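PDB 3ZGH: CELL WALL surface anchor family protein from Streptococcus pneumoniae, which probably serves as a surface adhesin of the MSCRAMM type, the domain in this crystal being the region that binds keratin 10. Local coordinates for residues G34-V40 / I184-N188; N53-L58 / V161-G165; S85-S89 / G154-S158. All blocks are in the same frame, centred on the assembly; numbering follows the deposited sequence.

Contact 1. Residues G34-V40 / I184-N188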
loop_
_atom_site.group_PDB
_atom_site.type_symbol
_atom_site.label_atom_id
_atom_site.label_comp_id
_atom_site.label_asym_id
_atom_site.label_seq_id
_atom_site.Cartn_x
_atom_site.Cartn_y
_atom_site.Cartn_z
ATOM N N GLY A 34 -9.381 2.380 -2.282
ATOM C CA GLY A 34 -9.924 1.735 -3.456
ATOM C C GLY A 34 -10.225 0.289 -3.098
ATOM O O GLY A 34 -10.047 -0.164 -1.942
ATOM N N GLU A 35 -10.658 -0.461 -4.087
ATOM C CA GLU A 35 -11.187 -1.755 -3.763
ATOM C C GLU A 35 -10.996 -2.666 -4.955
ATOM O O GLU A 35 -11.050 -2.213 -6.112
ATOM C CB GLU A 35 -12.660 -1.536 -3.458
ATOM C CG GLU A 35 -13.493 -2.724 -3.418
ATOM C CD GLU A 35 -14.944 -2.375 -3.129
ATOM O OE1 GLU A 35 -15.288 -1.174 -2.977
ATOM O OE2 GLU A 35 -15.725 -3.323 -3.005
ATOM N N GLY A 36 -10.757 -3.938 -4.660
ATOM C CA GLY A 36 -10.711 -4.975 -5.667
ATOM C C GLY A 36 -11.467 -6.195 -5.165
ATOM O O GLY A 36 -12.295 -6.083 -4.262
ATOM N N VAL A 37 -11.195 -7.353 -5.765
ATOM C CA VAL A 37 -11.924 -8.567 -5.449
ATOM C C VAL A 37 -10.931 -9.678 -5.180
ATOM O O VAL A 37 -10.062 -9.982 -6.017
ATOM C CB VAL A 37 -12.874 -8.966 -6.608
ATOM C CG1 VAL A 37 -13.490 -10.366 -6.382
ATOM C CG2 VAL A 37 -13.970 -7.912 -6.770
ATOM N N ASP A 38 -11.037 -10.277 -4.009
ATOM C CA ASP A 38 -10.276 -11.507 -3.724
ATOM C C ASP A 38 -10.947 -12.657 -4.476
ATOM O O ASP A 38 -12.067 -13.020 -4.135
ATOM C CB ASP A 38 -10.254 -11.766 -2.215
ATOM C CG ASP A 38 -9.554 -13.063 -1.831
ATOM O OD1 ASP A 38 -9.844 -14.139 -2.436
ATOM O OD2 ASP A 38 -8.702 -12.997 -0.907
ATOM N N SER A 39 -10.261 -13.194 -5.498
ATOM C CA SER A 39 -10.759 -14.269 -6.401
ATOM C C SER A 39 -11.088 -15.578 -5.709
ATOM O O SER A 39 -11.882 -16.386 -6.213
ATOM C CB SER A 39 -9.662 -14.693 -7.390
ATOM O OG SER A 39 -9.166 -13.652 -8.177
ATOM N N VAL A 40 -10.409 -15.843 -4.603
ATOM C CA VAL A 40 -10.557 -17.128 -3.950
ATOM C C VAL A 40 -11.802 -17.129 -3.090
ATOM O O VAL A 40 -12.572 -18.076 -3.122
ATOM C CB VAL A 40 -9.320 -17.474 -3.090
ATOM C CG1 VAL A 40 -9.525 -18.815 -2.357
ATOM C CG2 VAL A 40 -8.080 -17.531 -3.968
ATOM N N ILE A 184 -1.833 -12.660 -10.327
ATOM C CA ILE A 184 -3.222 -12.215 -10.302
ATOM C C ILE A 184 -3.369 -11.131 -9.221
ATOM O O ILE A 184 -3.483 -11.433 -8.022
ATOM C CB ILE A 184 -4.196 -13.382 -9.994
ATOM C CG1 ILE A 184 -4.002 -14.557 -10.974
ATOM C CG2 ILE A 184 -5.641 -12.908 -10.009
ATOM C CD1 ILE A 184 -4.111 -14.195 -12.437
ATOM N N ASN A 185 -3.332 -9.875 -9.653
ATOM C CA ASN A 185 -3.553 -8.745 -8.762
ATOM C C ASN A 185 -5.043 -8.574 -8.521
ATOM O O ASN A 185 -5.809 -8.352 -9.469
ATOM C CB ASN A 185 -2.975 -7.476 -9.395
ATOM C CG ASN A 185 -3.132 -6.272 -8.523
ATOM O OD1 ASN A 185 -3.666 -6.347 -7.411
ATOM N ND2 ASN A 185 -2.641 -5.135 -9.009
ATOM N N TYR A 186 -5.449 -8.657 -7.262
ATOM C CA TYR A 186 -6.851 -8.512 -6.871
ATOM C C TYR A 186 -7.448 -7.102 -7.160
ATOM O O TYR A 186 -8.661 -6.961 -7.268
ATOM C CB TYR A 186 -6.986 -8.827 -5.385
ATOM C CG TYR A 186 -6.797 -10.311 -5.030
ATOM C CD1 TYR A 186 -6.936 -11.303 -5.986
ATOM C CD2 TYR A 186 -6.481 -10.699 -3.726
ATOM C CE1 TYR A 186 -6.790 -12.632 -5.661
ATOM C CE2 TYR A 186 -6.346 -12.030 -3.387
ATOM C CZ TYR A 186 -6.492 -12.992 -4.348
ATOM O OH TYR A 186 -6.348 -14.337 -4.021
ATOM N N PHE A 187 -6.590 -6.085 -7.261
ATOM C CA PHE A 187 -7.019 -4.736 -7.645
ATOM C C PHE A 187 -6.992 -4.510 -9.162
ATOM O O PHE A 187 -7.274 -3.403 -9.634
ATOM C CB PHE A 187 -6.117 -3.700 -6.976
ATOM C CG PHE A 187 -6.177 -3.739 -5.499
ATOM C CD1 PHE A 187 -7.355 -3.393 -4.833
ATOM C CD2 PHE A 187 -5.067 -4.126 -4.758
ATOM C CE1 PHE A 187 -7.427 -3.435 -3.446
ATOM C CE2 PHE A 187 -5.122 -4.151 -3.379
ATOM C CZ PHE A 187 -6.303 -3.828 -2.712
ATOM N N ASN A 188 -6.573 -5.537 -9.891
ATOM C CA ASN A 188 -6.515 -5.548 -11.361
ATOM C C ASN A 188 -6.091 -4.257 -12.054
ATOM O O ASN A 188 -6.768 -3.810 -12.990
ATOM C CB ASN A 188 -7.855 -5.985 -11.941
ATOM C CG ASN A 188 -7.726 -6.480 -13.384
ATOM O OD1 ASN A 188 -6.614 -6.645 -13.896
ATOM N ND2 ASN A 188 -8.866 -6.717 -14.039
HETATM O O HOH W 1 -9.665 -2.446 -8.590
#
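The aromatic packing centres on Tyr186, whose ring lies under the backbone of Asp38: Asp38 CA sits 3.8 Å from the ring centroid and only 6° off its normal, a CH-pi contact over the face. The carboxylate of Asp38 runs alongside the ring, the two planes 32° apart, with OD2 3.6 Å from Tyr186 CE2. Past the ring, Val40 CG2 comes within 3.6 Å of Tyr186 OH. Glu35 C lies at the edge of the Phe187 ring, 3.7 Å from Phe187 CD1.

Among polar contacts, Val37 N donates to Tyr186 O at 3.0 Å, and a water gives its hydrogens to Glu35 O and Phe187 O. Gly36 CA is 3.3 Å from Tyr186 O, a CA-H...O contact beside the backbone bond to the same oxygen. Each segment also carries an Asx turn: Asp38 OD1 takes Val40 N, and Asn185 OD1 takes Phe187 N inside the type I turn 185-188.

The arrangement lays a turn from the loop between strands 177-178 and 193-195 against strand 28-38, an outermost strand of the large antiparallel sheet. Tyr84 bonds both Asp38 OD2 and Tyr186 OH, while Phe187 meets Tyr47 of strand 43-53 edge-to-face.

Contact 2. Residues N53-L58 / V161-G165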
loop_
_atom_site.group_PDB
_atom_site.type_symbol
_atom_site.label_atom_id
_atom_site.label_comp_id
_atom_site.label_asym_id
_atom_site.label_seq_id
_atom_site.Cartn_x
_atom_site.Cartn_y
_atom_site.Cartn_z
ATOM N N ASN A 53 2.714 15.469 2.859
ATOM C CA ASN A 53 3.763 16.327 2.368
ATOM C C ASN A 53 3.995 17.366 3.462
ATOM O O ASN A 53 3.085 18.183 3.764
ATOM C CB ASN A 53 3.268 16.961 1.088
ATOM C CG ASN A 53 4.236 17.970 0.506
ATOM O OD1 ASN A 53 5.065 18.541 1.208
ATOM N ND2 ASN A 53 4.079 18.238 -0.790
ATOM N N ASP A 54 5.168 17.326 4.096
ATOM C CA ASP A 54 5.495 18.332 5.113
ATOM C C ASP A 54 6.487 19.348 4.584
ATOM O O ASP A 54 7.068 20.095 5.358
ATOM C CB ASP A 54 6.057 17.680 6.365
ATOM C CG ASP A 54 7.371 16.939 6.109
ATOM O OD1 ASP A 54 8.004 17.179 5.065
ATOM O OD2 ASP A 54 7.768 16.107 6.949
ATOM N N GLY A 55 6.687 19.375 3.264
ATOM C CA GLY A 55 7.635 20.307 2.662
ATOM C C GLY A 55 9.059 19.762 2.503
ATOM O O GLY A 55 9.771 20.194 1.613
ATOM N N SER A 56 9.465 18.823 3.353
ATOM C CA SER A 56 10.790 18.202 3.251
ATOM C C SER A 56 10.720 16.832 2.573
ATOM O O SER A 56 11.638 16.455 1.832
ATOM C CB SER A 56 11.409 18.028 4.633
ATOM O OG SER A 56 11.685 19.307 5.174
ATOM N N LYS A 57 9.629 16.100 2.835
ATOM C CA LYS A 57 9.473 14.771 2.294
ATOM C C LYS A 57 8.007 14.406 2.128
ATOM O O LYS A 57 7.107 15.028 2.751
ATOM C CB LYS A 57 10.149 13.757 3.214
ATOM C CG LYS A 57 9.565 13.742 4.633
ATOM C CD LYS A 57 10.380 12.853 5.553
ATOM C CE LYS A 57 9.747 12.724 6.940
ATOM N NZ LYS A 57 9.716 14.051 7.625
ATOM N N LEU A 58 7.758 13.421 1.281
ATOM C CA LEU A 58 6.466 12.774 1.262
ATOM C C LEU A 58 6.573 11.530 2.132
ATOM O O LEU A 58 7.575 10.796 2.026
ATOM C CB LEU A 58 6.093 12.326 -0.144
ATOM C CG LEU A 58 5.834 13.379 -1.224
ATOM C CD1 LEU A 58 5.457 12.709 -2.572
ATOM C CD2 LEU A 58 4.736 14.371 -0.761
ATOM N N VAL A 161 9.921 9.853 0.890
ATOM C CA VAL A 161 10.615 10.249 -0.350
ATOM C C VAL A 161 10.978 11.717 -0.192
ATOM O O VAL A 161 10.088 12.543 0.047
ATOM C CB VAL A 161 9.711 10.087 -1.600
ATOM C CG1 VAL A 161 10.484 10.423 -2.857
ATOM C CG2 VAL A 161 9.133 8.641 -1.715
ATOM N N PRO A 162 12.273 12.057 -0.332
ATOM C CA PRO A 162 12.656 13.462 -0.161
ATOM C C PRO A 162 12.034 14.343 -1.234
ATOM O O PRO A 162 11.916 13.922 -2.393
ATOM C CB PRO A 162 14.190 13.454 -0.320
ATOM C CG PRO A 162 14.609 12.005 -0.112
ATOM C CD PRO A 162 13.434 11.168 -0.551
ATOM N N ILE A 163 11.674 15.568 -0.856
ATOM C CA ILE A 163 11.216 16.584 -1.799
ATOM C C ILE A 163 12.385 17.531 -2.100
ATOM O O ILE A 163 13.008 18.085 -1.178
ATOM C CB ILE A 163 10.029 17.379 -1.204
ATOM C CG1 ILE A 163 8.796 16.462 -1.076
ATOM C CG2 ILE A 163 9.703 18.644 -2.056
ATOM C CD1 ILE A 163 7.689 17.017 -0.187
ATOM N N THR A 164 12.670 17.754 -3.384
ATOM C CA THR A 164 13.842 18.529 -3.770
ATOM C C THR A 164 13.482 19.718 -4.643
ATOM O O THR A 164 14.368 20.430 -5.144
ATOM C CB THR A 164 14.861 17.644 -4.547
ATOM O OG1 THR A 164 14.290 17.230 -5.801
ATOM C CG2 THR A 164 15.246 16.392 -3.722
ATOM N N GLY A 165 12.188 19.962 -4.818
ATOM C CA GLY A 165 11.767 20.999 -5.745
ATOM C C GLY A 165 10.264 20.947 -5.943
ATOM O O GLY A 165 9.531 20.383 -5.131
HETATM O O HOH W 2 12.771 20.593 -0.016
#
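Ile163 reaches the turn before strand 57-65 because its CG1 stands anti to the carbonyl carbon (chi1 -68°) and the chain then extends through chi2 165°, bringing CD1 up to both Asn53 and Leu58. There CD1 lies 3.3 Å from Asn53 OD1 and 4.0 Å from Leu58 CD2, its side chain crossing both partners at about a right angle. The CG2 branch is directed to the carbonyl of Gly55.

The backbones pair as antiparallel strands. Leu58 and Val161 form a hydrogen-bonded pair, with Leu58 N to Val161 O and Val161 N to Leu58 O both 2.8 Å; Lys57 and Pro162 follow as a non-hydrogen-bonded pair. Beyond the proline, Ile163 N donates to Ser56 O at 171°, nearly straight, although it stands above the carbonyl plane.

Within 53-58, Asn53 OD1 accepts Gly55 N in an Asx turn. Asp54 OD1 receives Ser56 N and Lys57 N from opposite faces of its plane, and Lys57 NZ closes a salt bridge of 2.9 Å on the syn lone pair of Asp54 OD2.

The chemistry implies a hairpin turn shaped by its own acidic and amide side chains: three bonds, from Ser56 N and from Lys57 N and NZ, grip the Asp54 carboxylate, probably favouring its charged form. Apolar contact between the segments comes chiefly from Ile163, just past the paired residues, while backbone bonds set the register.

Contact 3. Residues S85-S89 / G154-S158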
loop_
_atom_site.group_PDB
_atom_site.type_symbol
_atom_site.label_atom_id
_atom_site.label_comp_id
_atom_site.label_asym_id
_atom_site.label_seq_id
_atom_site.Cartn_x
_atom_site.Cartn_y
_atom_site.Cartn_z
ATOM N N SER A 85 -2.781 -16.761 2.669
ATOM C CA SER A 85 -1.903 -15.615 2.838
ATOM C C SER A 85 -1.821 -14.742 1.597
ATOM O O SER A 85 -1.811 -15.272 0.468
ATOM C CB SER A 85 -0.485 -16.094 3.202
ATOM O OG SER A 85 0.275 -14.986 3.669
ATOM N N ILE A 86 -1.726 -13.428 1.803
ATOM C CA ILE A 86 -1.606 -12.483 0.679
ATOM C C ILE A 86 -0.377 -11.565 0.781
ATOM O O ILE A 86 0.074 -11.261 1.881
ATOM C CB ILE A 86 -2.856 -11.582 0.550
ATOM C CG1 ILE A 86 -3.113 -10.827 1.848
ATOM C CG2 ILE A 86 -4.094 -12.411 0.168
ATOM C CD1 ILE A 86 -4.110 -9.678 1.686
ATOM N N TYR A 87 0.155 -11.153 -0.375
ATOM C CA TYR A 87 1.176 -10.090 -0.466
ATOM C C TYR A 87 0.496 -8.748 -0.742
ATOM O O TYR A 87 -0.590 -8.725 -1.328
ATOM C CB TYR A 87 2.112 -10.361 -1.633
ATOM C CG TYR A 87 2.999 -11.581 -1.507
ATOM C CD1 TYR A 87 3.807 -11.772 -0.391
ATOM C CD2 TYR A 87 3.065 -12.517 -2.533
ATOM C CE1 TYR A 87 4.653 -12.862 -0.304
ATOM C CE2 TYR A 87 3.891 -13.608 -2.451
ATOM C CZ TYR A 87 4.681 -13.784 -1.333
ATOM O OH TYR A 87 5.512 -14.875 -1.260
ATOM N N ASN A 88 1.126 -7.626 -0.352
ATOM C CA ASN A 88 0.642 -6.293 -0.750
ATOM C C ASN A 88 1.567 -5.645 -1.806
ATOM O O ASN A 88 1.434 -4.463 -2.118
ATOM C CB ASN A 88 0.520 -5.361 0.459
ATOM C CG ASN A 88 1.881 -4.974 1.055
ATOM O OD1 ASN A 88 2.906 -5.648 0.802
ATOM N ND2 ASN A 88 1.883 -3.925 1.897
ATOM N N SER A 89 2.518 -6.400 -2.348
ATOM C CA SER A 89 3.391 -5.825 -3.361
ATOM C C SER A 89 3.681 -6.842 -4.431
ATOM O O SER A 89 3.754 -8.027 -4.141
ATOM C CB SER A 89 4.701 -5.325 -2.752
ATOM O OG SER A 89 5.333 -6.365 -2.043
ATOM N N GLY A 154 -4.659 -5.309 8.993
ATOM C CA GLY A 154 -4.185 -4.988 7.656
ATOM C C GLY A 154 -2.690 -5.198 7.504
ATOM O O GLY A 154 -1.936 -5.247 8.471
ATOM N N LEU A 155 -2.261 -5.316 6.264
ATOM C CA LEU A 155 -0.854 -5.439 5.940
ATOM C C LEU A 155 -0.413 -4.072 5.423
ATOM O O LEU A 155 -0.922 -3.588 4.382
ATOM C CB LEU A 155 -0.681 -6.502 4.861
ATOM C CG LEU A 155 0.742 -6.762 4.372
ATOM C CD1 LEU A 155 1.657 -7.127 5.517
ATOM C CD2 LEU A 155 0.719 -7.871 3.327
ATOM N N THR A 156 0.524 -3.453 6.148
ATOM C CA THR A 156 0.840 -2.035 5.969
ATOM C C THR A 156 2.322 -1.863 5.658
ATOM O O THR A 156 3.189 -2.546 6.264
ATOM C CB THR A 156 0.458 -1.235 7.238
ATOM O OG1 THR A 156 -0.969 -1.321 7.470
ATOM C CG2 THR A 156 0.873 0.249 7.132
ATOM N N SER A 157 2.618 -0.992 4.684
ATOM C CA SER A 157 3.973 -0.668 4.299
ATOM C C SER A 157 4.083 0.855 4.325
ATOM O O SER A 157 3.100 1.561 3.968
ATOM C CB SER A 157 4.253 -1.190 2.888
ATOM O OG SER A 157 4.229 -2.630 2.809
ATOM N N SER A 158 5.229 1.392 4.760
ATOM C CA SER A 158 5.385 2.852 4.745
ATOM C C SER A 158 6.800 3.200 4.352
ATOM O O SER A 158 7.741 2.418 4.598
ATOM C CB SER A 158 5.069 3.487 6.106
ATOM O OG SER A 158 5.970 2.966 7.084
#
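No backbone hydrogen bond joins 85-89 to 154-158: the nearest CA atoms, those of Asn88 and Leu155, are 6.9 Å apart, a spacing bridged by side chains. Asn88 spans it. Its CG lies between the backbone N and the carbonyl carbon (chi1 69°), which directs the amide toward strand 154-162. Asn88 ND2 donates to Ser157 OG at 2.8 Å, with an N-H...O angle of 160°, and the hydroxyl oxygen is only 10° out of the amide plane, so distance, straightness and planarity all support a well-formed bond. Ser157 OG has a second hydrogen-bond partner in Asn111 OD1, so that the buried hydroxyl is hydrogen-bonded to two asparagine amides.

Leu155 supplies the apolar half. Its CD2 methyl approaches the chain where strand 85-87 ends, 3.7 Å from Ile86 O and 3.8 Å from Asn88 CB. The Leu155 and Asn88 side chains cross at about a right angle, so that the leucine packs against the asparagine's CB and amide carbon while the nitrogen continues to Ser157. One methyl thus meets a carbonyl oxygen and the base of a polar side chain together.

The contact joins the end of the small sheet, and the loop just beyond it, to the large sheet. Strand 85-87 is the middle strand of a small antiparallel sheet, between 143-145 and 177-178, whereas strand 154-162 runs between 57-65 and 109-114 in the large one. Val64 of strand 57-65 touches both Ile86 and Asn88, and Trp138 of strand 136-138 touches Ser157 and Ser89.

Contact 3 is the core contact of the three, its centre about 7 Å from that of the chain, whereas contacts 1 and 2 are partly buried and lie on opposite sides of that centre, about 31 Å apart between their own centres. All three reach the large antiparallel sheet. Contacts 2 and 3 share strand 154-162: one pairs its end with a neighbouring strand through backbone bonds, the other uses side chains farther back to meet the end of strand 85-87 and the residue after it. Contact 1 instead joins a loop to an outermost strand, largely through aromatic rings. It touches contact 3 by packing, Tyr186 CE2 lying 4.2 Å from Ile86 CG2.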